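Local coordinates for protein putative methylthioribose-1-phosphate isomerase (Pyrococcus horikoshii OT3, PDB 6A34) that probably catalyses the interconversion of methylthioribose-1-phosphate and methylthioribulose-1-phosphate in the methionine salvage pathway, at residues A[13-26]-A[36-50]. Numbering follows the deposited sequence.
Sequences LPRTVEYKNKSVYM and FKVEKFSKVEEVAEA
Met26, on strand 23-26, reaches past Phe41 to Ala50 on helix 44-50. Its CG lies beside the backbone N (chi1 -54°) and the chain runs extended from there, which carries SD to the edge of the Phe41 ring, 3.8 Å from CE2, in a Met-aromatic contact. The same sulfur sits 3.8 Å from Ala50 CB, and the terminal CE packs against Ala50 CB and, a little farther off, Val47 CG1. One turn earlier on the helix, Val47 CG2 meets Val24 CG2 at 3.8 Å, the two valines crossing at about a right angle. On the other face of the sheet, Tyr25 and Lys40 lie side by side and point the same way, the aliphatic CG and CD of the lysine running along the ring with CD 3.5 Å from Tyr25 CE2; the placing of the lysine end against the hydroxyl is doubtful. Val38 CG1 comes in at the edge of that ring, while Lys20 NZ stands over the centre of one of its faces. Between these two layers of side chains, strands 23-26 and 38-41 form an antiparallel hairpin, the second half of a three-stranded meander begun by 17-20 and its type I' turn. Val24 with Phe41 and Met26 with Glu39 are hydrogen-bonded pairs, each joined by two backbone bonds; Val24 N reaches Phe41 O at 2.9 Å. Beyond the strand, Glu46 OE1 takes a nearly straight bond from Ser42 N (2.8 Å, 170°), tying the first turn of the helix to the chain leading into it. Farther out, helix 59-76 packs on Val24 and Met26 through Phe68 and Ala65, and Leu96 of helix 82-97 touches Val47.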
# COMPACT_ATOMS: atom_id res chain seq x y z
N LEU A 13 4.74 -28.04 -2.52
CA LEU A 13 4.85 -27.77 -1.12
C LEU A 13 4.30 -28.95 -0.33
O LEU A 13 3.28 -29.54 -0.72
CB LEU A 13 4.03 -26.51 -0.78
CG LEU A 13 4.62 -25.18 -1.24
CD1 LEU A 13 3.62 -24.05 -1.04
CD2 LEU A 13 5.92 -24.85 -0.53
N PRO A 14 4.88 -29.23 0.86
CA PRO A 14 4.25 -30.11 1.83
C PRO A 14 3.05 -29.40 2.46
O PRO A 14 2.90 -28.17 2.30
CB PRO A 14 5.31 -30.27 2.93
CG PRO A 14 6.01 -28.93 2.90
CD PRO A 14 6.06 -28.56 1.42
N ARG A 15 2.22 -30.17 3.17
CA ARG A 15 1.17 -29.62 3.96
C ARG A 15 1.78 -28.60 4.93
O ARG A 15 2.92 -28.72 5.35
CB ARG A 15 0.37 -30.74 4.63
CG ARG A 15 -0.77 -31.25 3.75
CD ARG A 15 -1.19 -32.70 3.76
NE ARG A 15 -2.35 -32.83 4.61
CZ ARG A 15 -3.39 -33.66 4.48
NH1 ARG A 15 -4.09 -33.88 5.57
NH2 ARG A 15 -3.79 -34.20 3.35
N THR A 16 1.01 -27.54 5.18
CA THR A 16 1.34 -26.45 6.09
C THR A 16 1.55 -27.01 7.50
O THR A 16 2.37 -26.51 8.25
CB THR A 16 0.21 -25.40 6.09
OG1 THR A 16 0.14 -24.88 4.76
CG2 THR A 16 0.41 -24.30 7.10
N VAL A 17 0.75 -28.01 7.84
CA VAL A 17 0.79 -28.75 9.08
C VAL A 17 0.53 -30.22 8.72
O VAL A 17 -0.46 -30.49 7.97
CB VAL A 17 -0.28 -28.27 10.09
CG1 VAL A 17 -0.15 -28.97 11.43
CG2 VAL A 17 -0.27 -26.78 10.29
N GLU A 18 1.34 -31.12 9.28
CA GLU A 18 1.30 -32.60 9.04
C GLU A 18 1.52 -33.32 10.39
O GLU A 18 2.20 -32.79 11.31
CB GLU A 18 2.39 -32.98 8.03
CG GLU A 18 1.97 -33.92 6.90
CD GLU A 18 3.02 -33.90 5.79
OE1 GLU A 18 4.21 -34.05 6.13
OE2 GLU A 18 2.67 -33.65 4.59
N TYR A 19 0.94 -34.51 10.53
CA TYR A 19 1.20 -35.37 11.70
C TYR A 19 1.70 -36.74 11.22
O TYR A 19 1.03 -37.38 10.43
CB TYR A 19 -0.04 -35.52 12.57
CG TYR A 19 0.18 -36.31 13.84
CD1 TYR A 19 0.95 -35.79 14.86
CD2 TYR A 19 -0.39 -37.56 14.02
CE1 TYR A 19 1.18 -36.50 16.02
CE2 TYR A 19 -0.20 -38.27 15.19
CZ TYR A 19 0.59 -37.74 16.20
OH TYR A 19 0.80 -38.43 17.35
N LYS A 20 2.88 -37.13 11.72
CA LYS A 20 3.61 -38.32 11.23
C LYS A 20 4.55 -38.76 12.35
O LYS A 20 5.16 -37.92 12.98
CB LYS A 20 4.36 -37.92 9.95
CG LYS A 20 5.07 -39.03 9.20
CD LYS A 20 5.79 -38.57 7.91
CE LYS A 20 6.98 -37.64 8.10
NZ LYS A 20 6.72 -36.25 7.65
N ASN A 21 4.66 -40.07 12.63
CA ASN A 21 5.67 -40.56 13.61
C ASN A 21 5.61 -39.81 14.96
O ASN A 21 6.65 -39.38 15.48
CB ASN A 21 7.11 -40.35 13.12
CG ASN A 21 7.32 -40.81 11.70
OD1 ASN A 21 7.75 -40.02 10.86
ND2 ASN A 21 6.99 -42.07 11.45
N LYS A 22 4.40 -39.61 15.50
CA LYS A 22 4.22 -38.96 16.81
C LYS A 22 4.83 -37.56 16.83
O LYS A 22 5.24 -37.08 17.88
CB LYS A 22 4.84 -39.82 17.91
CG LYS A 22 4.40 -41.28 17.92
CD LYS A 22 4.82 -41.99 19.19
CE LYS A 22 4.01 -43.23 19.49
NZ LYS A 22 4.56 -44.42 18.82
N SER A 23 4.86 -36.89 15.68
CA SER A 23 5.40 -35.55 15.59
C SER A 23 4.51 -34.66 14.72
O SER A 23 4.03 -35.08 13.63
CB SER A 23 6.81 -35.62 15.10
OG SER A 23 7.65 -36.20 16.08
N VAL A 24 4.29 -33.43 15.19
CA VAL A 24 3.61 -32.41 14.41
C VAL A 24 4.66 -31.63 13.63
O VAL A 24 5.61 -31.11 14.20
CB VAL A 24 2.76 -31.49 15.29
CG1 VAL A 24 2.05 -30.43 14.46
CG2 VAL A 24 1.75 -32.27 16.11
N TYR A 25 4.49 -31.56 12.31
CA TYR A 25 5.42 -30.83 11.43
C TYR A 25 4.73 -29.60 10.85
O TYR A 25 3.68 -29.74 10.30
CB TYR A 25 5.90 -31.72 10.28
CG TYR A 25 6.71 -32.94 10.66
CD1 TYR A 25 6.10 -34.07 11.18
CD2 TYR A 25 8.07 -33.01 10.41
CE1 TYR A 25 6.82 -35.22 11.50
CE2 TYR A 25 8.81 -34.15 10.72
CZ TYR A 25 8.19 -35.26 11.26
OH TYR A 25 8.90 -36.39 11.57
N MET A 26 5.36 -28.42 10.94
CA MET A 26 4.80 -27.14 10.48
C MET A 26 5.83 -26.39 9.64
O MET A 26 7.00 -26.20 10.06
CB MET A 26 4.42 -26.22 11.65
CG MET A 26 3.51 -26.84 12.66
SD MET A 26 3.08 -25.62 13.90
CE MET A 26 2.22 -26.60 15.12
N PHE A 36 13.00 -21.33 4.09
CA PHE A 36 11.96 -22.36 4.09
C PHE A 36 12.39 -23.51 5.01
O PHE A 36 13.30 -24.25 4.69
CB PHE A 36 11.74 -22.85 2.66
CG PHE A 36 10.72 -23.94 2.50
CD1 PHE A 36 9.63 -24.04 3.36
CD2 PHE A 36 10.83 -24.87 1.48
CE1 PHE A 36 8.68 -25.04 3.20
CE2 PHE A 36 9.88 -25.87 1.33
CZ PHE A 36 8.80 -25.94 2.18
N LYS A 37 11.66 -23.71 6.12
CA LYS A 37 12.00 -24.70 7.11
C LYS A 37 10.74 -25.31 7.73
O LYS A 37 9.80 -24.60 8.11
CB LYS A 37 12.83 -24.08 8.24
CG LYS A 37 13.53 -25.07 9.15
CD LYS A 37 14.39 -24.38 10.18
CE LYS A 37 14.91 -25.31 11.25
NZ LYS A 37 16.39 -25.21 11.35
N VAL A 38 10.77 -26.64 7.83
CA VAL A 38 9.75 -27.44 8.47
C VAL A 38 10.22 -27.78 9.89
O VAL A 38 11.16 -28.53 10.06
CB VAL A 38 9.48 -28.71 7.66
CG1 VAL A 38 8.30 -29.47 8.23
CG2 VAL A 38 9.25 -28.38 6.19
N GLU A 39 9.57 -27.18 10.89
CA GLU A 39 9.82 -27.47 12.29
C GLU A 39 9.18 -28.82 12.62
O GLU A 39 8.20 -29.20 11.97
CB GLU A 39 9.24 -26.38 13.20
CG GLU A 39 9.86 -25.00 13.05
CD GLU A 39 11.37 -24.87 13.15
OE1 GLU A 39 12.03 -25.82 13.65
OE2 GLU A 39 11.89 -23.82 12.70
N LYS A 40 9.78 -29.52 13.60
CA LYS A 40 9.37 -30.84 14.12
C LYS A 40 9.10 -30.70 15.62
O LYS A 40 9.99 -30.31 16.36
CB LYS A 40 10.50 -31.85 13.87
CG LYS A 40 10.20 -33.30 14.24
CD LYS A 40 11.05 -34.27 13.43
CE LYS A 40 10.76 -35.73 13.68
NZ LYS A 40 11.54 -36.26 14.82
N PHE A 41 7.85 -30.94 16.03
CA PHE A 41 7.41 -30.73 17.38
C PHE A 41 6.88 -32.05 17.95
O PHE A 41 6.01 -32.66 17.35
CB PHE A 41 6.32 -29.65 17.44
CG PHE A 41 6.75 -28.29 16.92
CD1 PHE A 41 7.84 -27.64 17.47
CD2 PHE A 41 6.06 -27.68 15.89
CE1 PHE A 41 8.24 -26.40 17.00
CE2 PHE A 41 6.47 -26.44 15.41
CZ PHE A 41 7.55 -25.80 15.98
N SER A 42 7.38 -32.40 19.14
CA SER A 42 7.22 -33.72 19.75
C SER A 42 6.50 -33.66 21.11
O SER A 42 6.24 -34.69 21.68
CB SER A 42 8.57 -34.37 19.89
OG SER A 42 9.26 -34.32 18.64
N LYS A 43 6.14 -32.46 21.59
CA LYS A 43 5.40 -32.29 22.86
C LYS A 43 4.26 -31.29 22.66
O LYS A 43 4.36 -30.40 21.82
CB LYS A 43 6.32 -31.75 23.96
CG LYS A 43 7.66 -32.47 24.10
CD LYS A 43 8.65 -31.78 25.02
CE LYS A 43 10.09 -32.04 24.61
NZ LYS A 43 11.03 -31.89 25.74
N VAL A 44 3.19 -31.41 23.47
CA VAL A 44 2.01 -30.59 23.19
C VAL A 44 2.35 -29.12 23.47
O VAL A 44 1.84 -28.24 22.75
CB VAL A 44 0.70 -31.05 23.86
CG1 VAL A 44 0.72 -32.51 24.25
CG2 VAL A 44 0.26 -30.19 25.01
N GLU A 45 3.26 -28.88 24.44
CA GLU A 45 3.73 -27.53 24.83
C GLU A 45 4.40 -26.83 23.65
O GLU A 45 4.14 -25.67 23.42
CB GLU A 45 4.76 -27.58 25.97
CG GLU A 45 4.19 -28.00 27.31
CD GLU A 45 3.95 -29.50 27.48
OE1 GLU A 45 4.54 -30.32 26.71
OE2 GLU A 45 3.16 -29.84 28.38
N GLU A 46 5.26 -27.56 22.92
CA GLU A 46 5.93 -27.09 21.70
C GLU A 46 4.91 -26.69 20.61
O GLU A 46 5.14 -25.72 19.90
CB GLU A 46 6.88 -28.15 21.13
CG GLU A 46 8.08 -28.47 22.01
CD GLU A 46 9.00 -29.57 21.49
OE1 GLU A 46 8.59 -30.31 20.56
OE2 GLU A 46 10.13 -29.71 22.02
N VAL A 47 3.83 -27.46 20.44
CA VAL A 47 2.76 -27.19 19.45
C VAL A 47 2.00 -25.93 19.89
O VAL A 47 1.68 -25.07 19.08
CB VAL A 47 1.81 -28.40 19.32
CG1 VAL A 47 0.54 -28.09 18.54
CG2 VAL A 47 2.50 -29.62 18.73
N ALA A 48 1.68 -25.85 21.18
CA ALA A 48 0.94 -24.71 21.72
C ALA A 48 1.74 -23.43 21.48
O ALA A 48 1.22 -22.45 20.96
CB ALA A 48 0.63 -24.93 23.19
N GLU A 49 3.02 -23.46 21.83
CA GLU A 49 3.91 -22.33 21.67
C GLU A 49 3.95 -21.91 20.18
O GLU A 49 3.92 -20.72 19.88
CB GLU A 49 5.29 -22.69 22.25
CG GLU A 49 6.29 -21.54 22.28
CD GLU A 49 5.83 -20.26 22.98
OE1 GLU A 49 5.03 -20.36 23.95
OE2 GLU A 49 6.28 -19.17 22.54
N ALA A 50 3.97 -22.88 19.26
CA ALA A 50 4.05 -22.64 17.80
C ALA A 50 2.75 -22.01 17.28
O ALA A 50 2.78 -21.26 16.32
CB ALA A 50 4.37 -23.92 17.08